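Local coordinates for protein phenol hydroxylase component phN (Pseudomonas stutzeri, PDB 3U52) that probably hydroxylates phenol and related aromatic compounds at a carboxylate-bridged di-iron centre, as the di-iron subunit of the hydroxylase of a bacterial multicomponent monooxygenase, at residues A[358-361]-A[362-366]; A[55-58]-A[59-62]. All blocks are in the same frame, centred on the assembly; numbering follows the deposited sequence.

In the fold
The two contacts illustrate how helices begin and end, on two different helices. Contact 2 (residues 55-62) comes first along the chain and covers the start of helix 58-81; contact 1 (residues 358-366) follows nearly three hundred residues later, at the finish of helix 355-364. Their centres lie 48 Å apart and their nearest atoms about 35 Å, with no touch between them. Contact 2 borders helices 125-155 and 220-250, which supply iron ligands, and meets the chain of another protein. Contact 1 packs among helices 254-283, 331-342 and 369-385, where no other chain touches its residues. Contact 2 thus lies at a subunit interface beside the di-iron helices, while contact 1 is packing within the chain.

Contact 1: residues A[358-361]-A[362-366]; sequences MDWM and SEKYP
Ser-362 begins the last turn of this helix by giving its amide to Met-358 O at 2.9 Å, while its OG is held from outside by Asp-370 and Arg-374, the latter also paired with Asp-359. Glu-363 repeats the backbone step, its N reaching Asp-359 O at 3.2 Å. Next, the backbone hydrogen bond from Lys-364 N to Trp-360 O is joined by a contact between side chains. Trp-360 sends CG anti to its own nitrogen (chi1 178°), which swings the indole along the helix toward its end, and the lysine, bent at chi2, lays CG over one indole face, 3.8 Å from the centroid of the five-membered ring in a CH-pi contact. Farther out, Lys-364 CE lies 3.5 Å from Trp-360 NE1, and NZ goes on to a salt bridge with Glu-293. Replacing Trp-360 with an alanine would probably leave the lysine's methylenes without their flat support, its chain held mainly by the salt bridge at NZ. Tyr-365, the first residue to leave helical angles, still bonds through N to Met-361 O (2.8 Å, bent at 138°), and that oxygen also lies at its ring edge, in plane. Met-361 CG stands 4.1 Å from Tyr-365 CD1. The helix end is packed between neighbours: Met-361 meets Tyr-282 of helix 254-283, Phe-369 of helix 369-385 and His-333 of helix 331-342, where Tyr-365 also stacks edge-to-face on the histidine.

Contact 2: residues A[55-58]-A[59-62]; sequences RLTM and DAYW
Met-58 CE touches two aromatic side chains, those of Tyr-61 and Trp-62, three and four residues further on. The methionine chain is bent at both chi2 (-48°) and chi3 (-53°), and this curl brings its methyl back over one face of the indole, 3.9 Å from the centroid of the five-membered ring. SD stands above that face at the longer distance of 5.4 Å, making a Met-aromatic contact, and the two side chains cross at about a right angle. The same methyl is 3.8 Å from Tyr-61 CD1. At the edge of the phenol ring, near its plane, Leu-56 CD1 lies 4.0 Å from Tyr-61 CD2, while the second leucine branch, CD2, rests 3.8 Å from Ala-60 CB.

Outside this apolar layer runs the backbone of the first helical turn. Tyr-61 N bonds to Thr-57 O and Trp-62 N to Met-58 O. The latter carbonyl oxygen also lies over the indole face, 3.1 Å above its plane and offset toward the rim. At the polar edge, Thr-57 OG1 donates to Asp-59 OD1 in a very short hydrogen bond of 2.5 Å, for which both side chains turn their first branch in between backbone N and carbonyl carbon.

Beyond the segments, Tyr-61 OH bonds to Asp-137 of helix 125-155 and, like Trp-62 NE1, to an aromatic side chain of another protein's chain. This is a helix N-terminus with Thr-57 at the N-cap position, though its hydroxyl serves the aspartate side chain instead of capping; it forms part of a subunit interface, with the Tyr-61 side chain about 11 Å from a bound iron.

Contact 1: residues A[358-361]-A[362-366]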
loop_
_atom_site.group_PDB
_atom_site.type_symbol
_atom_site.label_atom_id
_atom_site.label_comp_id
_atom_site.label_asym_id
_atom_site.label_seq_id
_atom_site.Cartn_x
_atom_site.Cartn_y
_atom_site.Cartn_z
ATOM N N MET A 358 11.675 -17.598 -31.709
ATOM C CA MET A 358 11.966 -17.461 -33.116
ATOM C C MET A 358 10.778 -17.675 -34.039
ATOM O O MET A 358 10.644 -16.950 -35.044
ATOM C CB MET A 358 13.134 -18.347 -33.492
ATOM C CG MET A 358 14.490 -17.637 -33.190
ATOM S SD MET A 358 15.946 -18.563 -33.467
ATOM C CE MET A 358 16.015 -18.816 -35.236
ATOM N N ASP A 359 9.923 -18.659 -33.737
ATOM C CA ASP A 359 8.688 -18.815 -34.532
ATOM C C ASP A 359 7.747 -17.615 -34.357
ATOM O O ASP A 359 7.101 -17.199 -35.314
ATOM C CB ASP A 359 7.967 -20.139 -34.221
ATOM C CG ASP A 359 8.861 -21.375 -34.451
ATOM O OD1 ASP A 359 9.914 -21.274 -35.130
ATOM O OD2 ASP A 359 8.515 -22.452 -33.907
ATOM N N TRP A 360 7.679 -17.047 -33.146
ATOM C CA TRP A 360 6.948 -15.757 -32.924
ATOM C C TRP A 360 7.557 -14.657 -33.784
ATOM O O TRP A 360 6.861 -13.912 -34.449
ATOM C CB TRP A 360 6.983 -15.358 -31.438
ATOM C CG TRP A 360 6.307 -14.006 -31.074
ATOM C CD1 TRP A 360 4.998 -13.801 -30.795
ATOM C CD2 TRP A 360 6.951 -12.727 -30.920
ATOM N NE1 TRP A 360 4.762 -12.461 -30.480
ATOM C CE2 TRP A 360 5.954 -11.787 -30.552
ATOM C CE3 TRP A 360 8.281 -12.289 -31.030
ATOM C CZ2 TRP A 360 6.242 -10.441 -30.320
ATOM C CZ3 TRP A 360 8.568 -10.917 -30.806
ATOM C CH2 TRP A 360 7.555 -10.028 -30.448
ATOM N N MET A 361 8.884 -14.570 -33.804
ATOM C CA MET A 361 9.557 -13.604 -34.722
ATOM C C MET A 361 9.265 -13.745 -36.223
ATOM O O MET A 361 9.061 -12.734 -36.881
ATOM C CB MET A 361 11.071 -13.600 -34.510
ATOM C CG MET A 361 11.566 -12.348 -33.847
ATOM S SD MET A 361 12.292 -12.621 -32.253
ATOM C CE MET A 361 13.734 -13.578 -32.618
ATOM N N SER A 362 9.253 -14.982 -36.741
ATOM C CA SER A 362 8.871 -15.282 -38.132
ATOM C C SER A 362 7.457 -14.741 -38.482
ATOM O O SER A 362 7.245 -14.149 -39.541
ATOM C CB SER A 362 8.885 -16.803 -38.343
ATOM O OG SER A 362 10.151 -17.348 -38.067
ATOM N N GLU A 363 6.515 -14.946 -37.568
ATOM C CA GLU A 363 5.151 -14.416 -37.657
ATOM C C GLU A 363 5.059 -12.878 -37.566
ATOM O O GLU A 363 4.394 -12.240 -38.378
ATOM C CB GLU A 363 4.325 -15.078 -36.549
ATOM C CG GLU A 363 2.839 -14.984 -36.682
ATOM C CD GLU A 363 2.174 -15.569 -35.441
ATOM O OE1 GLU A 363 2.057 -16.828 -35.360
ATOM O OE2 GLU A 363 1.809 -14.764 -34.534
ATOM N N LYS A 364 5.736 -12.276 -36.601
ATOM C CA LYS A 364 5.723 -10.803 -36.497
ATOM C C LYS A 364 6.531 -10.094 -37.590
ATOM O O LYS A 364 6.233 -8.946 -37.923
ATOM C CB LYS A 364 6.154 -10.357 -35.092
ATOM C CG LYS A 364 5.230 -10.849 -33.914
ATOM C CD LYS A 364 3.783 -10.432 -34.098
ATOM C CE LYS A 364 2.874 -10.972 -33.013
ATOM N NZ LYS A 364 1.475 -10.605 -33.370
ATOM N N TYR A 365 7.549 -10.779 -38.131
ATOM C CA TYR A 365 8.456 -10.253 -39.148
ATOM C C TYR A 365 8.485 -11.147 -40.419
ATOM O O TYR A 365 9.521 -11.766 -40.743
ATOM C CB TYR A 365 9.866 -10.069 -38.547
ATOM C CG TYR A 365 9.869 -9.052 -37.460
ATOM C CD1 TYR A 365 9.732 -9.433 -36.133
ATOM C CD2 TYR A 365 9.964 -7.693 -37.742
ATOM C CE1 TYR A 365 9.684 -8.474 -35.105
ATOM C CE2 TYR A 365 9.954 -6.739 -36.699
ATOM C CZ TYR A 365 9.799 -7.139 -35.407
ATOM O OH TYR A 365 9.768 -6.227 -34.361
ATOM N N PRO A 366 7.328 -11.265 -41.120
ATOM C CA PRO A 366 7.247 -12.263 -42.211
ATOM C C PRO A 366 8.151 -12.029 -43.443
ATOM O O PRO A 366 8.529 -12.993 -44.144
ATOM C CB PRO A 366 5.758 -12.201 -42.610
ATOM C CG PRO A 366 5.300 -10.801 -42.184
ATOM C CD PRO A 366 6.045 -10.556 -40.914
#

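Contact 2: residues A[55-58]-A[59-62]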
loop_
_atom_site.group_PDB
_atom_site.type_symbol
_atom_site.label_atom_id
_atom_site.label_comp_id
_atom_site.label_asym_id
_atom_site.label_seq_id
_atom_site.Cartn_x
_atom_site.Cartn_y
_atom_site.Cartn_z
ATOM N N ARG A 55 -4.300 22.631 -14.168
ATOM C CA ARG A 55 -4.545 23.672 -13.166
ATOM C C ARG A 55 -4.552 23.098 -11.757
ATOM O O ARG A 55 -5.609 22.974 -11.145
ATOM C CB ARG A 55 -5.870 24.396 -13.421
ATOM C CG ARG A 55 -5.948 25.123 -14.744
ATOM C CD ARG A 55 -7.298 25.768 -15.000
ATOM N NE ARG A 55 -7.206 26.606 -16.209
ATOM C CZ ARG A 55 -7.387 26.187 -17.464
ATOM N NH1 ARG A 55 -7.252 27.040 -18.472
ATOM N NH2 ARG A 55 -7.699 24.924 -17.731
ATOM N N LEU A 56 -3.371 22.814 -11.230
ATOM C CA LEU A 56 -3.206 22.198 -9.934
ATOM C C LEU A 56 -2.499 23.124 -8.961
ATOM O O LEU A 56 -1.296 23.393 -9.100
ATOM C CB LEU A 56 -2.316 20.973 -10.088
ATOM C CG LEU A 56 -2.838 19.552 -10.164
ATOM C CD1 LEU A 56 -1.573 18.687 -10.230
ATOM C CD2 LEU A 56 -3.659 19.194 -8.939
ATOM N N THR A 57 -3.201 23.608 -7.964
ATOM C CA THR A 57 -2.505 24.430 -6.984
ATOM C C THR A 57 -1.642 23.517 -6.096
ATOM O O THR A 57 -1.775 22.282 -6.177
ATOM C CB THR A 57 -3.470 25.289 -6.181
ATOM O OG1 THR A 57 -4.469 24.436 -5.623
ATOM C CG2 THR A 57 -4.108 26.348 -7.064
ATOM N N MET A 58 -0.712 24.092 -5.334
ATOM C CA MET A 58 0.225 23.269 -4.579
ATOM C C MET A 58 -0.462 22.358 -3.535
ATOM O O MET A 58 -0.031 21.232 -3.344
ATOM C CB MET A 58 1.331 24.089 -3.923
ATOM C CG MET A 58 2.412 24.548 -4.894
ATOM S SD MET A 58 3.040 23.236 -5.977
ATOM C CE MET A 58 3.530 21.912 -4.915
ATOM N N ASP A 59 -1.518 22.850 -2.885
ATOM C CA ASP A 59 -2.239 22.071 -1.850
ATOM C C ASP A 59 -2.740 20.757 -2.456
ATOM O O ASP A 59 -2.499 19.696 -1.905
ATOM C CB ASP A 59 -3.418 22.890 -1.235
ATOM C CG ASP A 59 -4.424 23.397 -2.285
ATOM O OD1 ASP A 59 -4.029 24.117 -3.221
ATOM O OD2 ASP A 59 -5.639 23.079 -2.208
ATOM N N ALA A 60 -3.397 20.855 -3.612
ATOM C CA ALA A 60 -3.957 19.714 -4.334
ATOM C C ALA A 60 -2.881 18.780 -4.902
ATOM O O ALA A 60 -3.070 17.557 -4.898
ATOM C CB ALA A 60 -4.797 20.235 -5.465
ATOM N N TYR A 61 -1.755 19.351 -5.374
ATOM C CA TYR A 61 -0.583 18.548 -5.814
ATOM C C TYR A 61 -0.069 17.660 -4.647
ATOM O O TYR A 61 0.034 16.426 -4.778
ATOM C CB TYR A 61 0.537 19.454 -6.372
ATOM C CG TYR A 61 1.737 18.655 -6.861
ATOM C CD1 TYR A 61 2.805 18.348 -5.991
ATOM C CD2 TYR A 61 1.773 18.176 -8.164
ATOM C CE1 TYR A 61 3.893 17.562 -6.408
ATOM C CE2 TYR A 61 2.879 17.379 -8.614
ATOM C CZ TYR A 61 3.917 17.088 -7.727
ATOM O OH TYR A 61 4.987 16.308 -8.140
ATOM N N TRP A 62 0.234 18.266 -3.495
ATOM C CA TRP A 62 0.722 17.536 -2.351
ATOM C C TRP A 62 -0.243 16.460 -1.919
ATOM O O TRP A 62 0.184 15.330 -1.667
ATOM C CB TRP A 62 0.932 18.464 -1.148
ATOM C CG TRP A 62 2.099 19.480 -1.338
ATOM C CD1 TRP A 62 3.326 19.264 -1.904
ATOM C CD2 TRP A 62 2.093 20.812 -0.892
ATOM N NE1 TRP A 62 4.112 20.414 -1.805
ATOM C CE2 TRP A 62 3.370 21.372 -1.178
ATOM C CE3 TRP A 62 1.152 21.585 -0.181
ATOM C CZ2 TRP A 62 3.689 22.707 -0.868
ATOM C CZ3 TRP A 62 1.482 22.920 0.129
ATOM C CH2 TRP A 62 2.729 23.453 -0.219
#